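PDB 6LPH: suppressor of fused homolog from Drosophila melanogaster, which probably binds and sequesters transcription factors, including through their nuclear localization sequences, this chain being the N-terminal part of the protein, crystallised with a peptide of Fu. Local coordinates for residues I22-L25 / G26-P30; L108-T111 / E112-K116; I139-Y142 / C143-G147. One frame throughout, in Å; residues are numbered along the deposited sequence.

Contact 1: residues I22-L25 / G26-P30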
ATOM      1  N   ILE A  22     -13.988   3.213   5.900  1.00 14.04           N
ATOM      2  CA  ILE A  22     -14.669   1.885   5.903  1.00 15.34           C
ATOM      3  C   ILE A  22     -15.893   1.878   5.005  1.00 15.88           C
ATOM      4  O   ILE A  22     -16.103   0.929   4.233  1.00 14.83           O
ATOM      5  CB  ILE A  22     -15.068   1.440   7.340  1.00 20.15           C
ATOM      6  CG1 ILE A  22     -13.824   1.191   8.211  1.00 20.38           C
ATOM      7  CG2 ILE A  22     -15.995   0.215   7.326  1.00 23.49           C
ATOM      8  CD1 ILE A  22     -12.884   0.152   7.688  1.00 24.52           C
ATOM      9  N   ASP A  23     -16.701   2.945   5.092  1.00 15.42           N
ATOM     10  CA  ASP A  23     -17.844   3.089   4.201  1.00 17.17           C
ATOM     11  C   ASP A  23     -17.462   3.137   2.720  1.00 15.27           C
ATOM     12  O   ASP A  23     -18.059   2.434   1.896  1.00 16.64           O
ATOM     13  CB  ASP A  23     -18.689   4.302   4.600  1.00 17.88           C
ATOM     14  CG  ASP A  23     -19.433   4.079   5.908  1.00 23.18           C
ATOM     15  OD1 ASP A  23     -19.972   5.046   6.485  1.00 23.98           O
ATOM     16  OD2 ASP A  23     -19.475   2.913   6.373  1.00 26.55           O
ATOM     17  N   HIS A  24     -16.458   3.941   2.384  1.00 14.88           N
ATOM     18  CA  HIS A  24     -15.900   3.970   1.026  1.00 14.73           C
ATOM     19  C   HIS A  24     -15.447   2.605   0.557  1.00 15.46           C
ATOM     20  O   HIS A  24     -15.763   2.190  -0.571  1.00 14.80           O
ATOM     21  CB  HIS A  24     -14.732   4.948   0.969  1.00 12.68           C
ATOM     22  CG  HIS A  24     -14.248   5.235  -0.421  1.00 14.74           C
ATOM     23  ND1 HIS A  24     -15.083   5.569  -1.427  1.00 18.00           N
ATOM     24  CD2 HIS A  24     -12.957   5.259  -0.956  1.00 15.96           C
ATOM     25  CE1 HIS A  24     -14.364   5.778  -2.557  1.00 16.12           C
ATOM     26  NE2 HIS A  24     -13.067   5.599  -2.263  1.00 17.34           N
ATOM     27  N   LEU A  25     -14.684   1.904   1.398  1.00 15.39           N
ATOM     28  CA  LEU A  25     -14.234   0.536   1.049  1.00 15.22           C
ATOM     29  C   LEU A  25     -15.408  -0.437   0.886  1.00 16.45           C
ATOM     30  O   LEU A  25     -15.352  -1.366   0.061  1.00 15.70           O
ATOM     31  CB  LEU A  25     -13.233  -0.009   2.058  1.00 15.68           C
ATOM     32  CG  LEU A  25     -11.871   0.708   2.075  1.00 16.58           C
ATOM     33  CD1 LEU A  25     -10.981   0.251   3.238  1.00 14.68           C
ATOM     34  CD2 LEU A  25     -11.170   0.501   0.735  1.00 17.89           C
ATOM     35  N   GLY A  26     -16.468  -0.230   1.667  1.00 16.51           N
ATOM     36  CA  GLY A  26     -17.682  -1.068   1.544  1.00 19.30           C
ATOM     37  C   GLY A  26     -18.391  -0.940   0.191  1.00 18.50           C
ATOM     38  O   GLY A  26     -19.020  -1.899  -0.313  1.00 18.84           O
ATOM     39  N   GLN A  27     -18.277   0.236  -0.409  1.00 18.90           N
ATOM     40  CA  GLN A  27     -18.891   0.515  -1.708  1.00 18.90           C
ATOM     41  C   GLN A  27     -18.057  -0.089  -2.819  1.00 17.21           C
ATOM     42  O   GLN A  27     -18.577  -0.515  -3.856  1.00 18.18           O
ATOM     43  CB  GLN A  27     -18.939   2.019  -1.947  1.00 21.65           C
ATOM     44  CG  GLN A  27     -19.824   2.776  -0.974  1.00 27.31           C
ATOM     45  CD  GLN A  27     -21.284   2.774  -1.362  1.00 34.96           C
ATOM     46  OE1 GLN A  27     -21.898   3.834  -1.445  1.00 57.34           O
ATOM     47  NE2 GLN A  27     -21.852   1.604  -1.594  1.00 32.80           N
ATOM     48  N   VAL A  28     -16.750  -0.093  -2.607  1.00 14.95           N
ATOM     49  CA  VAL A  28     -15.824  -0.575  -3.604  1.00 16.57           C
ATOM     50  C   VAL A  28     -15.755  -2.115  -3.522  1.00 14.85           C
ATOM     51  O   VAL A  28     -15.611  -2.801  -4.530  1.00 14.66           O
ATOM     52  CB  VAL A  28     -14.433   0.095  -3.411  1.00 16.46           C
ATOM     53  CG1 VAL A  28     -13.342  -0.582  -4.260  1.00 16.91           C
ATOM     54  CG2 VAL A  28     -14.506   1.560  -3.785  1.00 22.08           C
ATOM     55  N   TYR A  29     -15.896  -2.657  -2.323  1.00 14.98           N
ATOM     56  CA  TYR A  29     -15.800  -4.109  -2.120  1.00 13.57           C
ATOM     57  C   TYR A  29     -17.050  -4.603  -1.411  1.00 16.68           C
ATOM     58  O   TYR A  29     -16.957  -5.069  -0.268  1.00 18.17           O
ATOM     59  CB  TYR A  29     -14.576  -4.437  -1.252  1.00 13.99           C
ATOM     60  CG  TYR A  29     -13.230  -4.387  -1.973  1.00 14.90           C
ATOM     61  CD1 TYR A  29     -12.316  -3.335  -1.730  1.00 13.43           C
ATOM     62  CD2 TYR A  29     -12.858  -5.396  -2.860  1.00 15.93           C
ATOM     63  CE1 TYR A  29     -11.098  -3.298  -2.375  1.00 14.18           C
ATOM     64  CE2 TYR A  29     -11.640  -5.367  -3.521  1.00 15.47           C
ATOM     65  CZ  TYR A  29     -10.761  -4.314  -3.268  1.00 16.11           C
ATOM     66  OH  TYR A  29      -9.541  -4.261  -3.905  1.00 16.72           O
ATOM     67  N   PRO A  30     -18.230  -4.495  -2.066  1.00 16.16           N
ATOM     68  CA  PRO A  30     -19.481  -4.907  -1.402  1.00 17.88           C
ATOM     69  C   PRO A  30     -19.493  -6.397  -1.037  1.00 19.13           C
ATOM     70  O   PRO A  30     -20.127  -6.792  -0.053  1.00 20.41           O
ATOM     71  CB  PRO A  30     -20.559  -4.606  -2.452  1.00 17.79           C
ATOM     72  CG  PRO A  30     -19.834  -4.537  -3.763  1.00 16.07           C
ATOM     73  CD  PRO A  30     -18.461  -4.024  -3.445  1.00 17.17           C
TER
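L25 O receives Y29 N at 2.8 Å, a bond that closes the last turn of helix 16-28 just as Y29 leaves helical backbone angles. The three residues before it make the same i to i+4 bond: G26 N to I22 O at 2.8 Å, Q27 N to D23 O and V28 N to H24 O. Two weak i to i+3 bonds, Q27 N to H24 O and V28 N to L25 O, accompany them.

Side-chain contact is lighter. V28 CG2 lies over one face of the H24 ring, 4.4 Å from H24 CE1, and 3.5 Å from H24 O; with CG1 anti to the backbone N (chi1 169°), CG2 stands beside that N, facing back to H24. The Y29 ring has L25 O near its plane, at the edge, with Y29 CB 3.4 Å from that oxygen.

Of the polar ends, H24 NE2 bonds to L181 O and Y29 OH to H73 ND1, whereas D23 pairs with K19 within the same helix. Branched L25 suits the inner face, where it packs on L181, I75 and F77. Backbone bonds thus hold the turn, while H24, L25 and Y29 fasten this helix end to the sheet.

Contact 2: residues L108-T111 / E112-K116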
ATOM      1  N   LEU A 108      -0.530  -5.906  -4.826  1.00 11.16           N
ATOM      2  CA  LEU A 108       0.538  -6.916  -4.912  1.00 11.28           C
ATOM      3  C   LEU A 108       0.121  -8.152  -5.735  1.00 11.96           C
ATOM      4  O   LEU A 108      -0.814  -8.867  -5.366  1.00 11.36           O
ATOM      5  CB  LEU A 108       0.986  -7.291  -3.509  1.00 11.32           C
ATOM      6  CG  LEU A 108       1.949  -8.505  -3.426  1.00 13.61           C
ATOM      7  CD1 LEU A 108       3.280  -8.190  -4.087  1.00 12.98           C
ATOM      8  CD2 LEU A 108       2.142  -8.914  -1.960  1.00 13.33           C
ATOM      9  N   ALA A 109       0.823  -8.394  -6.845  1.00 12.92           N
ATOM     10  CA  ALA A 109       0.490  -9.492  -7.756  1.00 14.53           C
ATOM     11  C   ALA A 109       0.627 -10.831  -7.043  1.00 16.91           C
ATOM     12  O   ALA A 109       1.566 -11.049  -6.270  1.00 16.82           O
ATOM     13  CB  ALA A 109       1.378  -9.453  -9.011  1.00 14.61           C
ATOM     14  N   LYS A 110      -0.348 -11.708  -7.266  1.00 19.07           N
ATOM     15  CA  LYS A 110      -0.285 -13.046  -6.725  1.00 21.34           C
ATOM     16  C   LYS A 110       0.807 -13.748  -7.475  1.00 25.79           C
ATOM     17  O   LYS A 110       0.971 -13.546  -8.679  1.00 29.13           O
ATOM     18  CB  LYS A 110      -1.624 -13.788  -6.886  1.00 21.60           C
ATOM     19  CG  LYS A 110      -2.764 -13.124  -6.109  1.00 19.25           C
ATOM     20  CD  LYS A 110      -3.941 -14.058  -5.958  1.00 24.46           C
ATOM     21  CE  LYS A 110      -5.130 -13.287  -5.408  1.00 26.04           C
ATOM     22  NZ  LYS A 110      -6.364 -14.124  -5.376  1.00 32.17           N
ATOM     23  N   THR A 111       1.563 -14.564  -6.760  1.00 24.64           N
ATOM     24  CA  THR A 111       2.653 -15.320  -7.355  1.00 31.11           C
ATOM     25  C   THR A 111       2.098 -16.520  -8.144  1.00 36.60           C
ATOM     26  O   THR A 111       0.917 -16.855  -8.016  1.00 32.90           O
ATOM     27  CB  THR A 111       3.586 -15.828  -6.252  1.00 34.39           C
ATOM     28  OG1 THR A 111       2.828 -16.621  -5.330  1.00 36.84           O
ATOM     29  CG2 THR A 111       4.231 -14.658  -5.510  1.00 30.39           C
ATOM     30  N   GLU A 112       2.939 -17.165  -8.955  1.00 40.59           N
ATOM     31  CA  GLU A 112       2.517 -18.380  -9.668  1.00 44.41           C
ATOM     32  C   GLU A 112       2.075 -19.464  -8.688  1.00 44.31           C
ATOM     33  O   GLU A 112       1.056 -20.132  -8.907  1.00 49.96           O
ATOM     34  CB  GLU A 112       3.607 -18.905 -10.615  1.00 50.32           C
ATOM     35  CG  GLU A 112       3.519 -18.330 -12.026  1.00 63.66           C
ATOM     36  CD  GLU A 112       3.902 -16.855 -12.099  1.00 69.63           C
ATOM     37  OE1 GLU A 112       3.031 -16.015 -12.443  1.00 57.56           O
ATOM     38  OE2 GLU A 112       5.077 -16.533 -11.802  1.00 76.68           O
ATOM     39  N   ILE A 113       2.831 -19.615  -7.603  1.00 42.32           N
ATOM     40  CA  ILE A 113       2.488 -20.559  -6.535  1.00 43.28           C
ATOM     41  C   ILE A 113       1.077 -20.292  -5.965  1.00 44.65           C
ATOM     42  O   ILE A 113       0.243 -21.209  -5.902  1.00 52.23           O
ATOM     43  CB  ILE A 113       3.622 -20.648  -5.462  1.00 45.04           C
ATOM     44  CG1 ILE A 113       3.105 -20.516  -4.025  1.00 50.83           C
ATOM     45  CG2 ILE A 113       4.665 -19.557  -5.686  1.00 50.70           C
ATOM     46  CD1 ILE A 113       2.232 -21.651  -3.540  1.00 48.53           C
ATOM     47  N   GLU A 114       0.815 -19.040  -5.585  1.00 45.50           N
ATOM     48  CA  GLU A 114      -0.491 -18.611  -5.087  1.00 41.44           C
ATOM     49  C   GLU A 114      -1.621 -18.858  -6.088  1.00 47.35           C
ATOM     50  O   GLU A 114      -2.733 -19.207  -5.694  1.00 48.84           O
ATOM     51  CB  GLU A 114      -0.467 -17.114  -4.748  1.00 32.74           C
ATOM     52  CG  GLU A 114       0.234 -16.747  -3.443  1.00 31.10           C
ATOM     53  CD  GLU A 114       0.299 -15.233  -3.201  1.00 30.45           C
ATOM     54  OE1 GLU A 114       0.565 -14.466  -4.154  1.00 27.39           O
ATOM     55  OE2 GLU A 114       0.100 -14.800  -2.043  1.00 32.69           O
ATOM     56  N   LEU A 115      -1.337 -18.649  -7.373  1.00 46.67           N
ATOM     57  CA  LEU A 115      -2.364 -18.751  -8.412  1.00 44.46           C
ATOM     58  C   LEU A 115      -2.823 -20.189  -8.637  1.00 47.76           C
ATOM     59  O   LEU A 115      -3.986 -20.426  -8.979  1.00 49.43           O
ATOM     60  CB  LEU A 115      -1.915 -18.074  -9.719  1.00 39.92           C
ATOM     61  CG  LEU A 115      -2.080 -16.535  -9.685  1.00 40.96           C
ATOM     62  CD1 LEU A 115      -1.191 -15.830 -10.703  1.00 48.88           C
ATOM     63  CD2 LEU A 115      -3.534 -16.095  -9.857  1.00 40.72           C
ATOM     64  N   LYS A 116      -1.923 -21.145  -8.410  1.00 47.51           N
ATOM     65  CA  LYS A 116      -2.264 -22.552  -8.608  1.00 50.02           C
ATOM     66  C   LYS A 116      -3.110 -23.143  -7.465  1.00 62.11           C
ATOM     67  O   LYS A 116      -3.714 -24.213  -7.621  1.00 73.49           O
ATOM     68  CB  LYS A 116      -1.012 -23.397  -8.873  1.00 52.73           C
TER
HETATM   69  O   HOH W   1       1.733 -12.084  -3.611  1.00 19.92           O
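E114 OE1 is gripped by T111 N, by a water and, weakly, by T111 OG1. The amide bond is short and fairly straight, T111 N to E114 OE1 measuring 2.8 Å with an N-H...O angle of 160°, and it uses the anti lone pair of the carboxylate oxygen. The water donates to OE1 and also to A109 O, tying the end of strand 97-109 to the same carboxylate. In return T111 OG1 accepts from E114 N at 3.2 Å, with an angle of 164°.

These reciprocal bonds make a capping box, with T111 as N-cap of helix 112-120. Threonine suits the place because its OG1, set between the backbone N and the carbonyl carbon (chi1 57°), faces the first-turn amide of E114; glutamate suits its own because an extended chain carries the carboxylate back to T111 N. Its negative charge near the helix N-terminus is probably favourable. The other oxygen, E114 OE2, bonds to W72 NE1, which helps fix the rotation of the group.

The first helical backbone bond runs from L115 N to T111 O at 3.0 Å. Around it L115 CG lies 3.4 Å from T111 O and 3.9 Å from K110 CB, while I113 CG2 comes within 3.5 Å of T111 OG1. The chain of K110 crosses that of E114 at about a right angle and runs on, extended, to bring NZ to N59 and Q126 and the cation against W72.

Contact 3: residues I139-Y142 / C143-G147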
ATOM      1  N   ILE A 139       6.770   3.158   5.778  1.00 12.60           N
ATOM      2  CA  ILE A 139       6.535   4.370   4.982  1.00 14.62           C
ATOM      3  C   ILE A 139       5.767   5.399   5.822  1.00 15.22           C
ATOM      4  O   ILE A 139       6.102   6.594   5.818  1.00 16.35           O
ATOM      5  CB  ILE A 139       5.833   4.092   3.622  1.00 14.02           C
ATOM      6  CG1 ILE A 139       6.728   3.217   2.721  1.00 14.58           C
ATOM      7  CG2 ILE A 139       5.420   5.420   2.928  1.00 15.45           C
ATOM      8  CD1 ILE A 139       5.944   2.521   1.614  1.00 16.06           C
ATOM      9  N   GLY A 140       4.764   4.927   6.556  1.00 12.39           N
ATOM     10  CA  GLY A 140       4.081   5.752   7.545  1.00 15.16           C
ATOM     11  C   GLY A 140       5.019   6.458   8.519  1.00 16.30           C
ATOM     12  O   GLY A 140       4.872   7.660   8.749  1.00 18.13           O
ATOM     13  N   ARG A 141       5.991   5.735   9.078  1.00 15.62           N
ATOM     14  CA  ARG A 141       6.961   6.349  10.012  1.00 18.22           C
ATOM     15  C   ARG A 141       7.791   7.408   9.318  1.00 19.32           C
ATOM     16  O   ARG A 141       8.042   8.468   9.873  1.00 22.96           O
ATOM     17  CB  ARG A 141       7.915   5.313  10.636  1.00 19.95           C
ATOM     18  CG  ARG A 141       7.431   4.713  11.944  1.00 22.84           C
ATOM     19  CD  ARG A 141       8.475   3.781  12.566  1.00 26.40           C
ATOM     20  NE  ARG A 141       8.733   2.624  11.699  1.00 26.71           N
ATOM     21  CZ  ARG A 141       8.021   1.499  11.712  1.00 23.17           C
ATOM     22  NH1 ARG A 141       7.023   1.362  12.568  1.00 28.58           N
ATOM     23  NH2 ARG A 141       8.299   0.508  10.873  1.00 24.55           N
ATOM     24  N   TYR A 142       8.194   7.115   8.087  1.00 17.63           N
ATOM     25  CA  TYR A 142       9.011   8.017   7.306  1.00 18.64           C
ATOM     26  C   TYR A 142       8.242   9.357   7.145  1.00 20.61           C
ATOM     27  O   TYR A 142       8.780  10.438   7.434  1.00 19.90           O
ATOM     28  CB  TYR A 142       9.325   7.349   5.954  1.00 18.11           C
ATOM     29  CG  TYR A 142       9.949   8.268   4.939  1.00 21.44           C
ATOM     30  CD1 TYR A 142      11.153   8.926   5.218  1.00 25.56           C
ATOM     31  CD2 TYR A 142       9.352   8.481   3.702  1.00 26.15           C
ATOM     32  CE1 TYR A 142      11.744   9.761   4.283  1.00 29.04           C
ATOM     33  CE2 TYR A 142       9.942   9.323   2.751  1.00 28.59           C
ATOM     34  CZ  TYR A 142      11.129   9.957   3.060  1.00 29.98           C
ATOM     35  OH  TYR A 142      11.724  10.791   2.148  1.00 44.02           O
ATOM     36  N   CYS A 143       6.970   9.268   6.755  1.00 18.24           N
ATOM     37  CA  CYS A 143       6.136  10.471   6.608  1.00 21.80           C
ATOM     38  C   CYS A 143       5.952  11.253   7.922  1.00 24.23           C
ATOM     39  O   CYS A 143       6.066  12.490   7.929  1.00 26.27           O
ATOM     40  CB  CYS A 143       4.771  10.118   5.993  1.00 18.66           C
ATOM     41  SG  CYS A 143       4.936   9.581   4.282  1.00 21.60           S
ATOM     42  N   PHE A 144       5.685  10.547   9.029  1.00 21.63           N
ATOM     43  CA  PHE A 144       5.533  11.210  10.344  1.00 24.44           C
ATOM     44  C   PHE A 144       6.831  11.895  10.755  1.00 25.59           C
ATOM     45  O   PHE A 144       6.835  13.036  11.216  1.00 29.31           O
ATOM     46  CB  PHE A 144       5.106  10.220  11.449  1.00 22.40           C
ATOM     47  CG  PHE A 144       3.615   9.964  11.534  1.00 22.27           C
ATOM     48  CD1 PHE A 144       2.807  10.018  10.419  1.00 25.41           C
ATOM     49  CD2 PHE A 144       3.025   9.627  12.761  1.00 25.72           C
ATOM     50  CE1 PHE A 144       1.432   9.768  10.508  1.00 20.71           C
ATOM     51  CE2 PHE A 144       1.660   9.367  12.850  1.00 23.90           C
ATOM     52  CZ  PHE A 144       0.855   9.446  11.718  1.00 20.66           C
ATOM     53  N   GLN A 145       7.942  11.193  10.581  1.00 26.66           N
ATOM     54  CA  GLN A 145       9.211  11.688  11.078  1.00 30.19           C
ATOM     55  C   GLN A 145       9.774  12.828  10.255  1.00 32.83           C
ATOM     56  O   GLN A 145      10.406  13.729  10.812  1.00 38.34           O
ATOM     57  CB  GLN A 145      10.204  10.544  11.234  1.00 34.85           C
ATOM     58  CG  GLN A 145       9.819   9.666  12.424  1.00 44.36           C
ATOM     59  CD  GLN A 145      10.514   8.317  12.464  1.00 44.93           C
ATOM     60  OE1 GLN A 145      11.293   7.969  11.571  1.00 49.72           O
ATOM     61  NE2 GLN A 145      10.225   7.541  13.506  1.00 56.24           N
ATOM     62  N   THR A 146       9.532  12.832   8.947  1.00 28.72           N
ATOM     63  CA  THR A 146       9.997  13.969   8.151  1.00 34.15           C
ATOM     64  C   THR A 146       8.943  15.087   8.001  1.00 35.10           C
ATOM     65  O   THR A 146       9.290  16.238   7.712  1.00 40.01           O
ATOM     66  CB  THR A 146      10.515  13.542   6.761  1.00 34.43           C
ATOM     67  OG1 THR A 146       9.432  12.996   6.013  1.00 36.36           O
ATOM     68  CG2 THR A 146      11.639  12.489   6.862  1.00 29.51           C
ATOM     69  N   GLY A 147       7.666  14.753   8.184  1.00 31.70           N
ATOM     70  CA  GLY A 147       6.593  15.731   8.012  1.00 29.15           C
ATOM     71  C   GLY A 147       6.167  15.971   6.569  1.00 34.24           C
ATOM     72  O   GLY A 147       5.228  16.724   6.335  1.00 42.23           O
TER
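Y142 and T146, one turn apart near the end of helix 131-146, meet through backbone and side chain. Y142 O takes two bonds from the same residue: T146 N at 2.9 Å, nearly along the C=O axis, and T146 OG1 at 3.0 Å, from above the carbonyl plane. Threonine suits this place because its hydroxyl, at chi1 64°, folds back onto the preceding turn. Its methyl meets the tyrosine ring, T146 CG2 lying 3.8 Å from Y142 CE1, and OG1 sits over one face. A serine in place of Y142 would probably leave the T146 methyl without its aromatic neighbour.

C143 serves the buried side. C143 N binds I139 O at 3.0 Å, with an N-H...O angle of 167°, and its small SG, 4.4 Å from I139 CG2 in a loose apolar contact, fits against M100 and F102 of strand 97-109.

R141 O accepts from Q145 N at 2.8 Å, with Q145 CB and CG each 3.3 Å from that oxygen, while R141 NH1 makes a salt bridge to D50 and a hydrogen bond to Q49 O.

G147, first to leave the helix, takes a positive phi that glycine adopts easily. This is typical of an amphipathic alpha-helix ending on a beta-sheet.

The three contacts follow one another along the chain, and none touches another. Contacts 1 and 2 come closest, about 9 Å between nearest atoms and 25 Å between centres; contacts 2 and 3 lie on opposite sides of the chain's centre, 31 Å apart between centres. Contacts 1 and 3 both end helices that pack on the mixed sheet, helix 16-28 against strands 54-60, 71-77 and 172-186, helix 131-146 against strand 97-109. Contact 2 starts a helix where strand 97-109 runs out, so this strand links contacts 2 and 3. Contact 1 also meets the bound peptide, where I22 packs on an apolar side chain.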